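Local coordinates for protein delta-endotoxin CYTB (Bacillus thuringiensis serovar kyushuensis, PDB 1CBY) that kills the larvae of dipteran insects by making pores in the epithelial cell membrane of the midgut, and is seen here as the inactive dimeric protoxin, at residues 53-56 with 57-61; 147-151 with 152-156. All coordinates share one frame; numbering follows the deposited sequence.

Interaction 1. Residues 53-56 with 57-61; sequences YINQ and ALHLA
Gln56 lies alongside Leu60, one helical turn further on, and the two side chains point the same way: the CG methylene of Gln56 meets the CD1 methyl of Leu60 at 4.0 Å. With CG of Gln56 anti to the backbone N (chi1 179°), CG touches the leucine while the extended chain carries the amide away from it, toward residues 224-227. Both ends of that amide are held, OE1 accepting from the backbone N of His227 and NE2 donating to Gln224 OE1 and Ala225 O. The same two residues are joined by Leu60 N donating to Gln56 O at 3.1 Å, a nearly straight bond of 170°.

Such i to i+4 bonding starts right at the helix N-terminus, where Tyr53, the N-cap residue, offers its O to Ala57 N at 3.0 Å. The Tyr53 side chain lies about 4 Å from that of Ser228, the C-terminal proteolytic processing stop. Ile54 O receives Leu58 N at 2.8 Å in the next bond. Asn55 O has two donors, both from His59: the backbone N at 3.0 Å and, more weakly, the ring ND1 at 2.9 Å, bent to 130°. This second bond ties the imidazole back to the preceding turn, whereas the Asn55 amide turns its OD1 to the hydroxyl of Ser229.

The first turns of helix 54-63 are thus wedged between several elements. Ala57 and Leu60 face Met184 of strand 183-195, Leu58 packs on Phe47 of strand 44-48 and on Ile236 and Phe237 of helix 233-237, and on the dimer side Ile54 packs on Ile233 and Leu58 on Ile31, both of the second subunit.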
ATOM      1  N   TYR A  53      -4.430 -14.716  11.579  1.00 31.56           N
ATOM      2  CA  TYR A  53      -3.540 -15.439  10.674  1.00 35.85           C
ATOM      3  C   TYR A  53      -2.389 -14.568  10.176  1.00 36.25           C
ATOM      4  O   TYR A  53      -1.590 -14.990   9.333  1.00 36.14           O
ATOM      5  CB  TYR A  53      -4.331 -16.009   9.492  1.00 40.12           C
ATOM      6  CG  TYR A  53      -5.394 -17.000   9.902  1.00 42.53           C
ATOM      7  CD1 TYR A  53      -5.047 -18.224  10.469  1.00 40.22           C
ATOM      8  CD2 TYR A  53      -6.747 -16.705   9.744  1.00 43.47           C
ATOM      9  CE1 TYR A  53      -6.016 -19.129  10.875  1.00 44.08           C
ATOM     10  CE2 TYR A  53      -7.728 -17.605  10.145  1.00 47.61           C
ATOM     11  CZ  TYR A  53      -7.357 -18.816  10.710  1.00 48.14           C
ATOM     12  OH  TYR A  53      -8.322 -19.719  11.105  1.00 49.98           O
ATOM     13  N   ILE A  54      -2.292 -13.359  10.718  1.00 34.85           N
ATOM     14  CA  ILE A  54      -1.235 -12.433  10.334  1.00 33.66           C
ATOM     15  C   ILE A  54       0.121 -13.002  10.741  1.00 35.66           C
ATOM     16  O   ILE A  54       1.078 -12.950   9.970  1.00 40.60           O
ATOM     17  CB  ILE A  54      -1.461 -11.029  10.965  1.00 29.99           C
ATOM     18  CG1 ILE A  54      -2.625 -10.325  10.252  1.00 28.58           C
ATOM     19  CG2 ILE A  54      -0.182 -10.194  10.910  1.00 27.59           C
ATOM     20  CD1 ILE A  54      -3.055  -9.015  10.879  1.00 18.49           C
ATOM     21  N   ASN A  55       0.180 -13.602  11.928  1.00 36.04           N
ATOM     22  CA  ASN A  55       1.414 -14.193  12.438  1.00 31.89           C
ATOM     23  C   ASN A  55       1.909 -15.270  11.479  1.00 31.35           C
ATOM     24  O   ASN A  55       3.087 -15.310  11.136  1.00 32.80           O
ATOM     25  CB  ASN A  55       1.175 -14.802  13.820  1.00 37.45           C
ATOM     26  CG  ASN A  55       2.454 -14.937  14.642  1.00 44.98           C
ATOM     27  OD1 ASN A  55       2.391 -15.139  15.855  1.00 49.56           O
ATOM     28  ND2 ASN A  55       3.611 -14.816  13.999  1.00 44.17           N
ATOM     29  N   GLN A  56       0.998 -16.130  11.033  1.00 29.35           N
ATOM     30  CA  GLN A  56       1.336 -17.202  10.102  1.00 24.88           C
ATOM     31  C   GLN A  56       1.867 -16.630   8.796  1.00 21.60           C
ATOM     32  O   GLN A  56       2.867 -17.106   8.255  1.00 21.46           O
ATOM     33  CB  GLN A  56       0.107 -18.070   9.827  1.00 26.92           C
ATOM     34  CG  GLN A  56       0.345 -19.208   8.846  1.00 27.96           C
ATOM     35  CD  GLN A  56      -0.881 -20.081   8.658  1.00 32.79           C
ATOM     36  OE1 GLN A  56      -1.952 -19.797   9.199  1.00 35.75           O
ATOM     37  NE2 GLN A  56      -0.731 -21.149   7.889  1.00 29.12           N
ATOM     38  N   ALA A  57       1.196 -15.601   8.296  1.00 22.58           N
ATOM     39  CA  ALA A  57       1.592 -14.952   7.053  1.00 24.94           C
ATOM     40  C   ALA A  57       2.990 -14.343   7.171  1.00 27.49           C
ATOM     41  O   ALA A  57       3.829 -14.486   6.274  1.00 24.79           O
ATOM     42  CB  ALA A  57       0.577 -13.875   6.689  1.00 24.68           C
ATOM     43  N   LEU A  58       3.235 -13.679   8.296  1.00 25.27           N
ATOM     44  CA  LEU A  58       4.508 -13.029   8.562  1.00 24.29           C
ATOM     45  C   LEU A  58       5.630 -14.063   8.633  1.00 28.19           C
ATOM     46  O   LEU A  58       6.738 -13.827   8.142  1.00 28.06           O
ATOM     47  CB  LEU A  58       4.410 -12.221   9.857  1.00 18.86           C
ATOM     48  CG  LEU A  58       5.156 -10.887   9.920  1.00 28.72           C
ATOM     49  CD1 LEU A  58       5.046 -10.127   8.603  1.00 27.96           C
ATOM     50  CD2 LEU A  58       4.594 -10.061  11.059  1.00 26.79           C
ATOM     51  N   HIS A  59       5.336 -15.219   9.217  1.00 26.51           N
ATOM     52  CA  HIS A  59       6.320 -16.284   9.315  1.00 22.88           C
ATOM     53  C   HIS A  59       6.704 -16.755   7.920  1.00 27.88           C
ATOM     54  O   HIS A  59       7.886 -16.813   7.577  1.00 36.90           O
ATOM     55  CB  HIS A  59       5.769 -17.456  10.120  1.00 13.43           C
ATOM     56  CG  HIS A  59       5.988 -17.327  11.593  1.00 19.54           C
ATOM     57  ND1 HIS A  59       5.566 -16.224  12.290  1.00 20.25           N
ATOM     58  CD2 HIS A  59       6.622 -18.179  12.439  1.00 23.65           C
ATOM     59  CE1 HIS A  59       5.949 -16.423  13.538  1.00 26.49           C
ATOM     60  NE2 HIS A  59       6.593 -17.592  13.677  1.00 27.99           N
ATOM     61  N   LEU A  60       5.695 -17.054   7.107  1.00 26.80           N
ATOM     62  CA  LEU A  60       5.910 -17.514   5.739  1.00 28.16           C
ATOM     63  C   LEU A  60       6.675 -16.476   4.926  1.00 26.89           C
ATOM     64  O   LEU A  60       7.575 -16.816   4.155  1.00 29.73           O
ATOM     65  CB  LEU A  60       4.567 -17.844   5.078  1.00 30.96           C
ATOM     66  CG  LEU A  60       3.905 -19.143   5.555  1.00 30.79           C
ATOM     67  CD1 LEU A  60       2.395 -19.090   5.394  1.00 34.54           C
ATOM     68  CD2 LEU A  60       4.495 -20.315   4.797  1.00 35.74           C
ATOM     69  N   ALA A  61       6.341 -15.207   5.127  1.00 24.57           N
ATOM     70  CA  ALA A  61       7.015 -14.126   4.420  1.00 28.13           C
ATOM     71  C   ALA A  61       8.513 -14.123   4.755  1.00 28.30           C
ATOM     72  O   ALA A  61       9.358 -14.179   3.857  1.00 25.29           O
ATOM     73  CB  ALA A  61       6.388 -12.789   4.788  1.00 25.56           C
TER

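Interaction 2. Residues 147-151 with 152-156; sequences DTQID and EAWIF
Gln149 and Glu152 close a type II beta turn, and a type I turn from Glu152 to Ile155 follows directly, so that two consecutive turns sharing Glu152 carry the loop after helix 129-141 into strand 155-158. The backbone bonds of both turns are long. Glu152 N donates weakly to Gln149 O at 3.5 Å, and Ile155 N makes a weak bond to Glu152 O. A water adds a bridge, donating to Ile155 O at 2.7 Å and weakly accepting from Asp151 N, which links the corner of the first turn to the start of the strand. Asp151 takes the left-handed conformation expected at the third position of a type II turn.

Van der Waals contacts fill in around the same carbonyl. Gln149 O lies 3.3 Å from CG of Glu152 and 3.4 Å from the CG2 methyl of Ile155. The CB of Glu152 also sits over one face of the Trp154 ring, 3.6 Å above its plane and offset toward the rim.

Partners in the second subunit place the loop at the dimer interface. Asp147 OD2 forms a salt bridge with Lys140 NZ of the second subunit, which also bonds Thr148 OG1, and the Trp154 ring meets His30 of that subunit.

Side chain to side chain, one hydrogen bond joins Gln149 to Trp154. With CG anti to the carbonyl carbon (chi1 -58°) and the chain extended beyond it, the glutamine crosses the indole at about a right angle, its amide clearly tilted against the indole plane. Gln149 NE2 donates to Gly141 O, which fixes which way round the amide lies, and OE1 also bonds the Tyr169 hydroxyl. Trp154 NE1 comes in the carbonyl plane of the amide, donating to Gln149 OE1 over 2.9 Å at 174°, with the oxygen only 3° out of the ring plane.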
ATOM      1  N   ASP A 147      10.004   6.228  -9.606  1.00 26.72           N
ATOM      2  CA  ASP A 147      10.627   7.417  -9.035  1.00 31.42           C
ATOM      3  C   ASP A 147      10.292   7.556  -7.547  1.00 33.77           C
ATOM      4  O   ASP A 147      11.077   8.100  -6.771  1.00 38.81           O
ATOM      5  CB  ASP A 147      10.159   8.668  -9.788  1.00 30.55           C
ATOM      6  CG  ASP A 147       8.666   8.891  -9.680  1.00 26.02           C
ATOM      7  OD1 ASP A 147       7.909   7.918  -9.850  1.00 27.94           O
ATOM      8  OD2 ASP A 147       8.245  10.037  -9.422  1.00 30.19           O
ATOM      9  N   THR A 148       9.131   7.043  -7.158  1.00 35.36           N
ATOM     10  CA  THR A 148       8.674   7.104  -5.777  1.00 30.38           C
ATOM     11  C   THR A 148       9.130   5.859  -5.018  1.00 28.60           C
ATOM     12  O   THR A 148       8.839   5.702  -3.835  1.00 30.99           O
ATOM     13  CB  THR A 148       7.128   7.190  -5.716  1.00 34.99           C
ATOM     14  OG1 THR A 148       6.647   8.057  -6.755  1.00 42.97           O
ATOM     15  CG2 THR A 148       6.678   7.755  -4.386  1.00 43.56           C
ATOM     16  N   GLN A 149       9.840   4.970  -5.703  1.00 28.08           N
ATOM     17  CA  GLN A 149      10.312   3.739  -5.080  1.00 35.36           C
ATOM     18  C   GLN A 149      11.830   3.629  -5.089  1.00 42.60           C
ATOM     19  O   GLN A 149      12.389   2.543  -4.879  1.00 42.15           O
ATOM     20  CB  GLN A 149       9.733   2.535  -5.803  1.00 32.94           C
ATOM     21  CG  GLN A 149       8.231   2.485  -5.838  1.00 23.68           C
ATOM     22  CD  GLN A 149       7.751   1.279  -6.593  1.00 23.31           C
ATOM     23  OE1 GLN A 149       8.108   0.151  -6.261  1.00 16.09           O
ATOM     24  NE2 GLN A 149       6.978   1.507  -7.640  1.00 30.61           N
ATOM     25  N   ILE A 150      12.501   4.742  -5.358  1.00 48.55           N
ATOM     26  CA  ILE A 150      13.949   4.728  -5.395  1.00 49.73           C
ATOM     27  C   ILE A 150      14.507   4.653  -3.970  1.00 50.22           C
ATOM     28  O   ILE A 150      14.037   5.348  -3.065  1.00 49.03           O
ATOM     29  CB  ILE A 150      14.512   5.938  -6.189  1.00 48.92           C
ATOM     30  CG1 ILE A 150      15.983   5.701  -6.528  1.00 57.44           C
ATOM     31  CG2 ILE A 150      14.325   7.230  -5.413  1.00 46.19           C
ATOM     32  CD1 ILE A 150      16.532   6.646  -7.574  1.00 65.84           C
ATOM     33  N   ASP A 151      15.434   3.720  -3.779  1.00 48.00           N
ATOM     34  CA  ASP A 151      16.109   3.459  -2.511  1.00 48.32           C
ATOM     35  C   ASP A 151      15.348   2.532  -1.569  1.00 44.38           C
ATOM     36  O   ASP A 151      15.683   2.421  -0.389  1.00 48.54           O
ATOM     37  CB  ASP A 151      16.508   4.762  -1.812  1.00 54.74           C
ATOM     38  CG  ASP A 151      17.528   5.563  -2.609  1.00 60.97           C
ATOM     39  OD1 ASP A 151      18.202   4.978  -3.488  1.00 61.16           O
ATOM     40  OD2 ASP A 151      17.657   6.782  -2.358  1.00 67.31           O
ATOM     41  N   GLU A 152      14.346   1.839  -2.105  1.00 39.57           N
ATOM     42  CA  GLU A 152      13.552   0.891  -1.331  1.00 25.59           C
ATOM     43  C   GLU A 152      14.205  -0.474  -1.507  1.00 21.00           C
ATOM     44  O   GLU A 152      14.720  -0.781  -2.575  1.00 22.67           O
ATOM     45  CB  GLU A 152      12.111   0.856  -1.836  1.00 27.12           C
ATOM     46  CG  GLU A 152      11.375   2.198  -1.769  1.00 22.82           C
ATOM     47  CD  GLU A 152      11.047   2.654  -0.350  1.00 29.88           C
ATOM     48  OE1 GLU A 152      11.367   1.935   0.621  1.00 29.79           O
ATOM     49  OE2 GLU A 152      10.452   3.743  -0.205  1.00 35.29           O
ATOM     50  N   ALA A 153      14.139  -1.308  -0.479  1.00 22.11           N
ATOM     51  CA  ALA A 153      14.768  -2.629  -0.512  1.00 22.59           C
ATOM     52  C   ALA A 153      14.272  -3.645  -1.536  1.00 21.25           C
ATOM     53  O   ALA A 153      15.025  -4.537  -1.930  1.00 25.82           O
ATOM     54  CB  ALA A 153      14.743  -3.248   0.877  1.00 27.20           C
ATOM     55  N   TRP A 154      13.013  -3.538  -1.949  1.00 24.16           N
ATOM     56  CA  TRP A 154      12.452  -4.492  -2.906  1.00 19.59           C
ATOM     57  C   TRP A 154      12.896  -4.302  -4.350  1.00 21.40           C
ATOM     58  O   TRP A 154      12.571  -5.124  -5.210  1.00 24.00           O
ATOM     59  CB  TRP A 154      10.921  -4.539  -2.813  1.00 13.91           C
ATOM     60  CG  TRP A 154      10.232  -3.246  -3.092  1.00  9.94           C
ATOM     61  CD1 TRP A 154       9.913  -2.737  -4.313  1.00  9.98           C
ATOM     62  CD2 TRP A 154       9.759  -2.300  -2.127  1.00  2.33           C
ATOM     63  NE1 TRP A 154       9.270  -1.531  -4.170  1.00  9.71           N
ATOM     64  CE2 TRP A 154       9.163  -1.240  -2.838  1.00  2.00           C
ATOM     65  CE3 TRP A 154       9.779  -2.250  -0.728  1.00  8.65           C
ATOM     66  CZ2 TRP A 154       8.592  -0.140  -2.201  1.00  4.41           C
ATOM     67  CZ3 TRP A 154       9.209  -1.157  -0.093  1.00  7.61           C
ATOM     68  CH2 TRP A 154       8.624  -0.115  -0.832  1.00  4.28           C
ATOM     69  N   ILE A 155      13.627  -3.226  -4.624  1.00 24.07           N
ATOM     70  CA  ILE A 155      14.107  -2.984  -5.980  1.00 28.66           C
ATOM     71  C   ILE A 155      15.622  -2.796  -6.042  1.00 29.76           C
ATOM     72  O   ILE A 155      16.184  -1.963  -5.336  1.00 32.31           O
ATOM     73  CB  ILE A 155      13.375  -1.797  -6.658  1.00 28.57           C
ATOM     74  CG1 ILE A 155      13.930  -1.580  -8.068  1.00 25.26           C
ATOM     75  CG2 ILE A 155      13.468  -0.541  -5.801  1.00 27.86           C
ATOM     76  CD1 ILE A 155      13.132  -0.607  -8.891  1.00 33.29           C
ATOM     77  N   PHE A 156      16.273  -3.594  -6.882  1.00 31.21           N
ATOM     78  CA  PHE A 156      17.720  -3.541  -7.053  1.00 32.77           C
ATOM     79  C   PHE A 156      18.073  -3.305  -8.515  1.00 33.72           C
ATOM     80  O   PHE A 156      17.850  -4.175  -9.359  1.00 32.09           O
ATOM     81  CB  PHE A 156      18.353  -4.856  -6.588  1.00 42.07           C
ATOM     82  CG  PHE A 156      19.848  -4.909  -6.761  1.00 46.27           C
ATOM     83  CD1 PHE A 156      20.681  -4.115  -5.981  1.00 48.27           C
ATOM     84  CD2 PHE A 156      20.422  -5.767  -7.693  1.00 50.02           C
ATOM     85  CE1 PHE A 156      22.060  -4.177  -6.126  1.00 49.91           C
ATOM     86  CE2 PHE A 156      21.801  -5.835  -7.845  1.00 48.78           C
ATOM     87  CZ  PHE A 156      22.621  -5.040  -7.060  1.00 51.90           C
TER
HETATM   88  O   HOH W   1      16.316   0.621  -4.579  1.00 51.67           O

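Interaction 1 is largely buried and belongs to a single helix, with i to i+4 backbone bonds running through it. Interaction 2 is only partly buried and joins a loop to the first residues of a strand; its turn bonds are weak, and a side-chain bond and a water span it instead. Their centres are 24 Å apart and they do not touch, yet one sheet relates them: helix 54-63 packs on strands 44-48 and 183-195, both of which pair with strand 165-175, the same strand that pairs with 155-158 of interaction 2. Both meet the second subunit of the protoxin dimer, the helix through aliphatic packing, the turns also through charged and aromatic groups.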